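PDB 5I2A: diol-dehydratase from Roseburia inulinivorans, which catalyses the B12-independent dehydration of 1,2-propanediol, as a member of the glycyl radical enzyme family. Local coordinates for residues Gly594-Thr599 with Leu714-Val719; Phe526-Val531 with Ser540-Gly545; Gly356-Asn361 with Arg384-Ser389; Phe673-Leu678 with Tyr689-Tyr694. All coordinates share one frame; numbering follows the deposited sequence.

Contact 1: Gly594-Thr599 with Leu714-Val719; sequences GLDATT and LAHTPV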
# COMPACT_ATOMS: atom_id res chain seq x y z
N GLY A 594 -44.85 29.19 4.24
CA GLY A 594 -44.28 29.09 5.58
C GLY A 594 -42.86 28.57 5.59
O GLY A 594 -42.48 27.74 4.77
N LEU A 595 -42.06 29.06 6.54
CA LEU A 595 -40.68 28.61 6.67
C LEU A 595 -40.61 27.66 7.84
O LEU A 595 -41.34 27.83 8.81
CB LEU A 595 -39.74 29.79 6.84
CG LEU A 595 -39.87 30.90 5.79
CD1 LEU A 595 -38.92 32.04 6.13
CD2 LEU A 595 -39.61 30.39 4.38
N ASP A 596 -39.74 26.66 7.76
CA ASP A 596 -39.76 25.57 8.73
C ASP A 596 -38.54 25.57 9.65
O ASP A 596 -37.72 26.47 9.59
CB ASP A 596 -39.87 24.22 8.01
CG ASP A 596 -38.70 23.94 7.06
OD1 ASP A 596 -37.70 24.69 7.06
OD2 ASP A 596 -38.77 22.95 6.30
N ALA A 597 -38.43 24.53 10.46
CA ALA A 597 -37.34 24.40 11.42
C ALA A 597 -35.98 24.36 10.73
O ALA A 597 -35.00 24.93 11.24
CB ALA A 597 -37.53 23.15 12.26
N THR A 598 -35.91 23.71 9.57
CA THR A 598 -34.65 23.61 8.84
C THR A 598 -34.21 25.00 8.39
O THR A 598 -33.06 25.39 8.57
CB THR A 598 -34.76 22.66 7.62
OG1 THR A 598 -35.09 21.35 8.07
CG2 THR A 598 -33.44 22.59 6.86
N THR A 599 -35.13 25.77 7.83
CA THR A 599 -34.79 27.12 7.41
C THR A 599 -34.45 28.00 8.63
O THR A 599 -33.51 28.79 8.59
CB THR A 599 -35.92 27.74 6.61
OG1 THR A 599 -36.13 26.94 5.44
CG2 THR A 599 -35.58 29.16 6.20
N LEU A 714 -42.48 21.79 -2.52
CA LEU A 714 -42.21 22.67 -1.38
C LEU A 714 -40.89 22.31 -0.70
O LEU A 714 -40.41 21.19 -0.82
CB LEU A 714 -43.36 22.61 -0.37
CG LEU A 714 -44.74 23.01 -0.91
CD1 LEU A 714 -45.78 23.07 0.21
CD2 LEU A 714 -44.67 24.33 -1.67
N ALA A 715 -40.33 23.28 0.01
CA ALA A 715 -39.05 23.12 0.67
C ALA A 715 -38.98 21.91 1.60
O ALA A 715 -39.89 21.65 2.39
CB ALA A 715 -38.72 24.39 1.46
N HIS A 716 -37.89 21.16 1.47
CA HIS A 716 -37.50 20.07 2.37
C HIS A 716 -38.42 18.85 2.30
O HIS A 716 -38.30 17.94 3.10
CB HIS A 716 -37.39 20.60 3.80
CG HIS A 716 -36.54 21.84 3.89
ND1 HIS A 716 -36.92 22.95 4.60
CD2 HIS A 716 -35.36 22.14 3.29
CE1 HIS A 716 -35.99 23.89 4.45
NE2 HIS A 716 -35.04 23.43 3.66
N THR A 717 -39.31 18.81 1.30
CA THR A 717 -40.11 17.60 1.05
C THR A 717 -39.28 16.63 0.19
O THR A 717 -38.26 17.04 -0.37
CB THR A 717 -41.44 17.95 0.37
OG1 THR A 717 -41.19 18.50 -0.93
CG2 THR A 717 -42.26 18.94 1.25
N PRO A 718 -39.71 15.36 0.09
CA PRO A 718 -38.89 14.38 -0.66
C PRO A 718 -38.71 14.74 -2.13
O PRO A 718 -39.58 15.38 -2.70
CB PRO A 718 -39.69 13.07 -0.52
CG PRO A 718 -40.44 13.24 0.79
CD PRO A 718 -40.80 14.70 0.83
N VAL A 719 -37.57 14.37 -2.71
CA VAL A 719 -37.46 14.43 -4.17
C VAL A 719 -38.03 13.12 -4.73
O VAL A 719 -38.36 12.23 -3.97
CB VAL A 719 -36.00 14.64 -4.63
CG1 VAL A 719 -35.51 16.00 -4.20
CG2 VAL A 719 -35.09 13.55 -4.10

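Contact 2: Phe526-Val531 with Ser540-Gly545; sequences FESCLV and SAQEGG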
# COMPACT_ATOMS: atom_id res chain seq x y z
N PHE A 526 -11.38 -13.77 1.54
CA PHE A 526 -12.40 -14.79 1.28
C PHE A 526 -13.36 -14.38 0.16
O PHE A 526 -13.58 -15.15 -0.78
CB PHE A 526 -13.22 -15.17 2.53
CG PHE A 526 -14.09 -16.37 2.29
CD1 PHE A 526 -13.49 -17.61 2.02
CD2 PHE A 526 -15.47 -16.27 2.24
CE1 PHE A 526 -14.27 -18.73 1.74
CE2 PHE A 526 -16.26 -17.39 1.98
CZ PHE A 526 -15.66 -18.63 1.72
N GLU A 527 -13.92 -13.18 0.23
CA GLU A 527 -14.72 -12.67 -0.88
C GLU A 527 -13.92 -12.69 -2.20
O GLU A 527 -14.44 -13.08 -3.25
CB GLU A 527 -15.23 -11.27 -0.59
CG GLU A 527 -16.25 -10.74 -1.61
CD GLU A 527 -15.62 -9.97 -2.75
OE1 GLU A 527 -14.43 -9.59 -2.64
OE2 GLU A 527 -16.32 -9.72 -3.76
N SER A 528 -12.64 -12.31 -2.15
CA SER A 528 -11.83 -12.25 -3.37
C SER A 528 -11.63 -13.61 -4.04
O SER A 528 -11.62 -13.70 -5.27
CB SER A 528 -10.45 -11.62 -3.08
OG SER A 528 -10.58 -10.26 -2.70
N CYS A 529 -11.47 -14.67 -3.25
CA CYS A 529 -11.12 -15.95 -3.83
C CYS A 529 -12.29 -16.51 -4.64
O CYS A 529 -12.10 -17.37 -5.49
CB CYS A 529 -10.68 -16.96 -2.76
SG CYS A 529 -11.97 -17.72 -1.72
N LEU A 530 -13.49 -15.99 -4.39
CA LEU A 530 -14.66 -16.42 -5.14
C LEU A 530 -15.02 -15.46 -6.30
O LEU A 530 -16.13 -15.50 -6.84
CB LEU A 530 -15.84 -16.58 -4.19
CG LEU A 530 -15.60 -17.52 -3.00
CD1 LEU A 530 -16.83 -17.60 -2.13
CD2 LEU A 530 -15.18 -18.91 -3.52
N VAL A 531 -14.07 -14.60 -6.68
CA VAL A 531 -14.27 -13.67 -7.79
C VAL A 531 -13.07 -13.71 -8.74
O VAL A 531 -11.95 -13.44 -8.31
CB VAL A 531 -14.47 -12.21 -7.28
CG1 VAL A 531 -14.54 -11.23 -8.46
CG2 VAL A 531 -15.69 -12.07 -6.38
N SER A 540 -6.38 -8.87 -4.14
CA SER A 540 -7.76 -8.84 -3.72
C SER A 540 -8.64 -8.08 -4.69
O SER A 540 -8.17 -7.28 -5.52
CB SER A 540 -7.87 -8.22 -2.32
OG SER A 540 -7.71 -6.82 -2.39
N ALA A 541 -9.94 -8.31 -4.58
CA ALA A 541 -10.91 -7.61 -5.39
C ALA A 541 -10.87 -6.12 -5.06
O ALA A 541 -11.23 -5.28 -5.88
CB ALA A 541 -12.31 -8.18 -5.16
N GLN A 542 -10.45 -5.81 -3.84
CA GLN A 542 -10.43 -4.43 -3.39
C GLN A 542 -9.24 -3.66 -3.99
O GLN A 542 -9.20 -2.44 -3.92
CB GLN A 542 -10.40 -4.37 -1.86
CG GLN A 542 -11.66 -4.95 -1.17
CD GLN A 542 -11.82 -6.45 -1.38
OE1 GLN A 542 -10.86 -7.21 -1.25
NE2 GLN A 542 -13.03 -6.87 -1.74
N GLU A 543 -8.31 -4.40 -4.60
CA GLU A 543 -7.10 -3.83 -5.21
C GLU A 543 -7.06 -3.85 -6.74
O GLU A 543 -6.13 -3.32 -7.32
CB GLU A 543 -5.86 -4.59 -4.71
CG GLU A 543 -5.57 -4.37 -3.26
CD GLU A 543 -4.60 -5.39 -2.72
OE1 GLU A 543 -5.00 -6.55 -2.53
OE2 GLU A 543 -3.43 -5.01 -2.52
N GLY A 544 -8.03 -4.49 -7.39
CA GLY A 544 -8.02 -4.60 -8.84
C GLY A 544 -7.97 -6.03 -9.38
O GLY A 544 -7.88 -6.23 -10.58
N GLY A 545 -8.05 -7.02 -8.49
CA GLY A 545 -8.08 -8.41 -8.91
C GLY A 545 -9.25 -8.87 -9.78
O GLY A 545 -9.10 -9.82 -10.56

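Contact 3: Gly356-Asn361 with Arg384-Ser389; sequences GRDATN and RVWHGS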
# COMPACT_ATOMS: atom_id res chain seq x y z
N GLY A 356 -28.95 -18.96 -24.95
CA GLY A 356 -30.01 -18.07 -25.42
C GLY A 356 -31.40 -18.68 -25.43
O GLY A 356 -32.28 -18.20 -26.14
N ARG A 357 -31.62 -19.72 -24.63
CA ARG A 357 -32.95 -20.28 -24.45
C ARG A 357 -33.53 -19.93 -23.09
O ARG A 357 -32.81 -19.49 -22.21
CB ARG A 357 -32.91 -21.79 -24.64
CG ARG A 357 -32.41 -22.16 -26.01
CD ARG A 357 -32.39 -23.65 -26.25
NE ARG A 357 -31.80 -23.94 -27.55
CZ ARG A 357 -31.71 -25.15 -28.09
NH1 ARG A 357 -32.19 -26.19 -27.45
NH2 ARG A 357 -31.15 -25.30 -29.28
N ASP A 358 -34.83 -20.15 -22.90
CA ASP A 358 -35.46 -19.76 -21.64
C ASP A 358 -34.92 -20.59 -20.49
O ASP A 358 -34.75 -21.79 -20.61
CB ASP A 358 -36.98 -19.90 -21.70
CG ASP A 358 -37.67 -19.26 -20.50
OD1 ASP A 358 -37.33 -18.11 -20.16
OD2 ASP A 358 -38.54 -19.91 -19.89
N ALA A 359 -34.64 -19.95 -19.36
CA ALA A 359 -33.94 -20.62 -18.27
C ALA A 359 -34.87 -21.11 -17.17
O ALA A 359 -34.40 -21.64 -16.15
CB ALA A 359 -32.89 -19.67 -17.67
N THR A 360 -36.17 -20.93 -17.37
CA THR A 360 -37.15 -21.31 -16.36
C THR A 360 -37.02 -22.78 -15.98
O THR A 360 -36.83 -23.62 -16.84
CB THR A 360 -38.58 -21.05 -16.87
OG1 THR A 360 -38.71 -19.68 -17.24
CG2 THR A 360 -39.61 -21.37 -15.80
N ASN A 361 -37.06 -23.07 -14.69
CA ASN A 361 -37.08 -24.45 -14.24
C ASN A 361 -37.95 -24.58 -12.98
O ASN A 361 -38.60 -23.61 -12.58
CB ASN A 361 -35.66 -24.97 -14.00
CG ASN A 361 -34.89 -24.17 -12.95
OD1 ASN A 361 -35.42 -23.84 -11.89
ND2 ASN A 361 -33.62 -23.91 -13.22
N ARG A 384 -35.95 -11.96 -14.36
CA ARG A 384 -35.46 -11.50 -15.65
C ARG A 384 -36.52 -11.75 -16.71
O ARG A 384 -36.92 -12.89 -16.93
CB ARG A 384 -34.15 -12.21 -16.01
CG ARG A 384 -32.94 -11.70 -15.27
CD ARG A 384 -31.67 -12.47 -15.65
NE ARG A 384 -31.52 -12.63 -17.09
CZ ARG A 384 -30.48 -13.23 -17.67
NH1 ARG A 384 -29.48 -13.70 -16.93
NH2 ARG A 384 -30.45 -13.35 -18.98
N VAL A 385 -36.97 -10.69 -17.36
CA VAL A 385 -37.94 -10.76 -18.44
C VAL A 385 -37.22 -10.66 -19.79
O VAL A 385 -36.38 -9.78 -19.99
CB VAL A 385 -38.99 -9.63 -18.33
CG1 VAL A 385 -40.00 -9.70 -19.49
CG2 VAL A 385 -39.69 -9.68 -16.99
N TRP A 386 -37.54 -11.57 -20.71
CA TRP A 386 -37.05 -11.46 -22.09
C TRP A 386 -38.14 -11.94 -23.05
O TRP A 386 -39.16 -12.45 -22.62
CB TRP A 386 -35.74 -12.25 -22.27
CG TRP A 386 -35.88 -13.73 -22.34
CD1 TRP A 386 -36.28 -14.57 -21.35
CD2 TRP A 386 -35.57 -14.56 -23.46
NE1 TRP A 386 -36.26 -15.87 -21.79
CE2 TRP A 386 -35.82 -15.89 -23.08
CE3 TRP A 386 -35.10 -14.31 -24.76
CZ2 TRP A 386 -35.63 -16.97 -23.95
CZ3 TRP A 386 -34.91 -15.38 -25.63
CH2 TRP A 386 -35.17 -16.70 -25.21
N HIS A 387 -37.93 -11.74 -24.35
CA HIS A 387 -38.98 -12.02 -25.32
C HIS A 387 -39.43 -13.48 -25.27
O HIS A 387 -40.59 -13.77 -25.52
CB HIS A 387 -38.53 -11.64 -26.74
CG HIS A 387 -37.47 -12.53 -27.32
ND1 HIS A 387 -36.13 -12.18 -27.36
CD2 HIS A 387 -37.55 -13.73 -27.94
CE1 HIS A 387 -35.44 -13.13 -27.95
NE2 HIS A 387 -36.28 -14.09 -28.31
N GLY A 388 -38.54 -14.38 -24.90
CA GLY A 388 -38.90 -15.78 -24.76
C GLY A 388 -39.22 -16.25 -23.35
O GLY A 388 -39.25 -17.45 -23.10
N SER A 389 -39.47 -15.33 -22.43
CA SER A 389 -39.86 -15.72 -21.06
C SER A 389 -41.05 -16.67 -21.07
O SER A 389 -42.01 -16.46 -21.79
CB SER A 389 -40.22 -14.49 -20.21
OG SER A 389 -39.07 -13.76 -19.83

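Contact 4: Phe673-Leu678 with Tyr689-Tyr694; sequences FYTRPL and YQAGLY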
# COMPACT_ATOMS: atom_id res chain seq x y z
N PHE A 673 -26.87 15.20 -18.31
CA PHE A 673 -25.94 16.05 -17.55
C PHE A 673 -25.32 15.29 -16.37
O PHE A 673 -24.30 15.71 -15.80
CB PHE A 673 -26.64 17.32 -17.04
CG PHE A 673 -26.90 18.35 -18.10
CD1 PHE A 673 -26.47 18.15 -19.40
CD2 PHE A 673 -27.57 19.52 -17.79
CE1 PHE A 673 -26.70 19.11 -20.39
CE2 PHE A 673 -27.80 20.48 -18.77
CZ PHE A 673 -27.37 20.27 -20.07
N TYR A 674 -25.95 14.18 -16.00
CA TYR A 674 -25.44 13.32 -14.94
C TYR A 674 -24.77 12.07 -15.51
O TYR A 674 -23.66 11.73 -15.13
CB TYR A 674 -26.55 12.92 -13.97
CG TYR A 674 -26.09 12.06 -12.81
CD1 TYR A 674 -25.39 12.61 -11.75
CD2 TYR A 674 -26.35 10.69 -12.78
CE1 TYR A 674 -24.96 11.82 -10.69
CE2 TYR A 674 -25.94 9.90 -11.72
CZ TYR A 674 -25.25 10.47 -10.68
OH TYR A 674 -24.82 9.68 -9.64
N THR A 675 -25.44 11.40 -16.45
CA THR A 675 -24.98 10.10 -16.92
C THR A 675 -23.81 10.16 -17.91
O THR A 675 -22.99 9.26 -17.94
CB THR A 675 -26.12 9.29 -17.57
OG1 THR A 675 -26.66 10.03 -18.67
CG2 THR A 675 -27.24 9.02 -16.54
N ARG A 676 -23.73 11.21 -18.72
CA ARG A 676 -22.66 11.27 -19.70
C ARG A 676 -21.31 11.63 -19.09
O ARG A 676 -20.32 10.98 -19.40
CB ARG A 676 -23.00 12.24 -20.82
CG ARG A 676 -23.07 11.54 -22.15
CD ARG A 676 -23.51 12.46 -23.26
NE ARG A 676 -24.35 11.72 -24.20
CZ ARG A 676 -25.37 12.26 -24.84
NH1 ARG A 676 -25.68 13.54 -24.65
NH2 ARG A 676 -26.08 11.53 -25.69
N PRO A 677 -21.25 12.65 -18.22
CA PRO A 677 -19.95 12.90 -17.60
C PRO A 677 -19.44 11.69 -16.81
O PRO A 677 -18.25 11.37 -16.87
CB PRO A 677 -20.21 14.09 -16.68
CG PRO A 677 -21.35 14.80 -17.32
CD PRO A 677 -22.23 13.69 -17.85
N LEU A 678 -20.33 11.02 -16.09
CA LEU A 678 -19.89 9.94 -15.21
C LEU A 678 -19.15 8.83 -15.96
O LEU A 678 -18.16 8.32 -15.44
CB LEU A 678 -21.06 9.36 -14.44
CG LEU A 678 -21.24 10.05 -13.08
CD1 LEU A 678 -22.57 9.65 -12.50
CD2 LEU A 678 -20.08 9.72 -12.11
N TYR A 689 -16.39 4.57 -13.99
CA TYR A 689 -17.65 4.94 -13.39
C TYR A 689 -18.80 4.65 -14.36
O TYR A 689 -18.63 4.67 -15.58
CB TYR A 689 -17.64 6.42 -13.00
CG TYR A 689 -16.97 6.68 -11.68
CD1 TYR A 689 -15.59 6.52 -11.53
CD2 TYR A 689 -17.71 7.08 -10.58
CE1 TYR A 689 -14.98 6.74 -10.30
CE2 TYR A 689 -17.11 7.33 -9.37
CZ TYR A 689 -15.75 7.14 -9.22
OH TYR A 689 -15.18 7.38 -8.00
N GLN A 690 -19.97 4.38 -13.80
CA GLN A 690 -21.19 4.27 -14.57
C GLN A 690 -22.35 4.72 -13.67
O GLN A 690 -22.50 4.24 -12.55
CB GLN A 690 -21.42 2.84 -15.09
CG GLN A 690 -21.04 1.73 -14.13
CD GLN A 690 -21.47 0.34 -14.62
OE1 GLN A 690 -21.73 0.13 -15.81
NE2 GLN A 690 -21.60 -0.60 -13.68
N ALA A 691 -23.13 5.68 -14.16
CA ALA A 691 -24.28 6.19 -13.41
C ALA A 691 -25.35 5.13 -13.15
O ALA A 691 -25.63 4.28 -13.99
CB ALA A 691 -24.91 7.37 -14.16
N GLY A 692 -25.95 5.20 -11.97
CA GLY A 692 -27.25 4.60 -11.72
C GLY A 692 -28.26 5.69 -11.40
O GLY A 692 -27.88 6.84 -11.11
N LEU A 693 -29.54 5.35 -11.48
CA LEU A 693 -30.62 6.27 -11.16
C LEU A 693 -31.65 5.53 -10.29
O LEU A 693 -32.66 5.04 -10.78
CB LEU A 693 -31.27 6.83 -12.43
CG LEU A 693 -30.34 7.60 -13.38
CD1 LEU A 693 -30.95 7.77 -14.76
CD2 LEU A 693 -29.93 8.94 -12.79
N TYR A 694 -31.37 5.46 -9.00
CA TYR A 694 -32.27 4.83 -8.06
C TYR A 694 -32.08 5.45 -6.68
O TYR A 694 -31.04 6.06 -6.42
CB TYR A 694 -32.04 3.31 -8.02
CG TYR A 694 -30.71 2.82 -7.46
CD1 TYR A 694 -30.51 2.70 -6.09
CD2 TYR A 694 -29.69 2.37 -8.31
CE1 TYR A 694 -29.34 2.20 -5.58
CE2 TYR A 694 -28.50 1.84 -7.80
CZ TYR A 694 -28.33 1.77 -6.44
OH TYR A 694 -27.17 1.26 -5.89
O HOH W 1 -23.09 6.60 -16.96

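Contact 1: Gly594-Thr599 with Leu714-Val719
Asp-596, the N-cap of helix 597-613, also grips His-716, so this surface contact is a capped helix start tied to a type II beta turn, Leu-714 to Thr-717, through a histidine-carboxylate hydrogen bond. Its CG sits between the backbone N and carbonyl carbon (chi1 61°), which brings OD1 round to accept the capping bond from Thr-599 N (2.9 Å, N-H...O 167°). Asp-596 OD2 takes the bond from His-716 ND1 at a modelled 2.5 Å, shorter than usual and perhaps affected by coordinate error. This bond uses the syn lone pair of OD2 and runs close to the imidazole plane; carboxylate and ring are only 14° apart, almost coplanar. The capping bond thus helps set the rotation of the carboxylate that the histidine meets, and the negative group would probably favour protonation of the ring.

One carbon lies over each face of the imidazole: Thr-598 CB, 3.8 Å from the ring centroid, as a CH-pi contact, and Ala-715 CB over the opposite face, toward the rim. In the turn, the backbone bond from Thr-717 N to Leu-714 O is weak, but Thr-717 OG1 donates to the same Leu-714 O at 2.8 Å. Asn-590 bridges the two segments, its ND2 to Gly-594 O and its OD1 to Ala-715 N. At the ring edge, Thr-599 OG1 lies 3.2 Å from His-716 CE1.

Contact 2: Phe526-Val531 with Ser540-Gly545
Ser-528 holds its OG beside its own backbone N and anti to the carbonyl carbon (chi1 -66°), which places the hydroxyl between the carbonyl of Leu-524 and the amide of Ala-541. Beside it, Glu-527 sends CG anti to its backbone N (chi1 -171°) and then bends at chi2, swinging the carboxylate back toward the side chain of Gln-542, itself folded at chi2 to meet it.

The bond from Ala-541 N to Ser-528 OG is 2.8 Å long and nearly straight at 172°. The same OG is hydrogen-bonded to Leu-524 O, so it takes the loop amide while also being bonded to the carbonyl of the residue just before its helix. Gln-542 NE2 reaches Glu-527 OE1 at 3.2 Å; the acceptor lies in the amide plane, but the donor comes from well above the carboxylate plane. At the other end of that amide, OE1 is bonded to Leu-524 N. Ala-541 CB packs against the pair, 3.6 Å from Glu-527 OE1.

Ser-540 anchors the loop that presents these groups. Its OG bonds Glu-543 OE1 at 2.7 Å, and its N bonds the same oxygen; its carbonyl O accepts from Glu-543 N and Gly-545 N, which arrive from opposite faces of the carbonyl plane. Glu-279, on helix 262-279, binds the amides of Phe-526 and Glu-527 and fixes the start of the short helix 525-529.

Every touching residue is buried, yet the join is polar: serine hydroxyl and glutamine amide each bridge the loop to the helix, and both use Leu-524, so N and O of that one residue are satisfied by side chains.

Contact 3: Gly356-Asn361 with Arg384-Ser389
Trp-386 NE1 donates to Asp-358 OD1 across 3.0 Å in a nearly straight bond (170°) that leaves within the indole plane and meets OD1 on the anti side, tilted 21° from the carboxylate plane. Trp-386 CH2 comes to 3.4 Å from Gly-356 O.

Next, Thr-360 OG1 donates to the other carboxylate oxygen, Asp-358 OD2, at 2.7 Å, and Ser-390 N adds a weak bond there. Trp-386 CG stands between its backbone N and carbonyl carbon (chi1 75°), which lays the indole over its own type I turn, Trp-386 to Ser-389, with Gly-388 N 3.3 Å above the middle of its face. Ser-389 OG accepts from Trp-386 N at 2.8 Å.

Further out, segment 356-361 follows strand 346-350, and segment 384-389 runs out of the end of its parallel neighbour 380-385, the strands joined through helix 362-374 as a beta-alpha-beta crossover. Strands 346-350, 380-385 and 409-412 run parallel, as in a half of the ten-stranded barrel of glycyl radical enzymes, and their mixed sheet is probably part of that barrel. One carboxylate accepts from both loops, so its negative charge is probably eased by an indole N-H on one oxygen and a hydroxyl on the other.

Contact 4: Phe673-Leu678 with Tyr689-Tyr694
The Tyr-674 ring has Leu-678 CD1, from one turn further along its own helix, 3.3 Å above one face and offset toward the rim, while Ala-691 and Leu-693 approach the ring obliquely from the facing segment. Tyr-674 CD2 is 4.0 Å from Leu-693 CD2, the two side chains sliding past each other in opposite directions. The second ring, Tyr-689, is met obliquely by Leu-678 CD2, 3.9 Å from its CD2.

Between them, the methyl of Ala-691 fits among three side chains of helix 661-678, with Tyr-674 CE2, Thr-675 CG2 and Leu-678 CD1 each 3.7 Å from its CB. Thr-675 can offer that methyl because CG2 stands beside the backbone N while OG1 turns back to bond Ala-671 O within the helix. The phenol ends reach past the contact: Tyr-674 OH bonds Pro-553 O on strand 548-556, and Tyr-689 OH bonds Asn-512 on helix 489-521. Segment 689-694 is itself tied to strand 548-556 by backbone bonds from Gln-690 and Gly-692, so the helix end packs against the flank of that strand system.

No direct hydrogen bond crosses between the segments. A water takes that place, donating to Thr-675 O at 2.8 Å and accepting from Ala-691 N at 2.9 Å, so that two buried backbone groups are satisfied within an otherwise apolar interface.

In the fold
Contacts 2 and 4 are buried, contacts 1 and 3 lie at the surface, and no two of the four touch. Contact 4 is the apolar one, with a water bridging its backbones; contact 2, equally buried, relies on neutral and charged polar side chains. The surface pair share a chemistry, an aspartate oxygen receiving a ring N-H, but contact 1 couples it to a helix cap and contact 3 to the loops after two neighbouring parallel strands. Contacts 2 and 4 approach the same element, since loop 540-545 leads into strand 548-556 and segment 689-694 pairs with it. Contacts 1 and 3 lie on opposite sides of the chain's centre, their own centres about 46 Å apart.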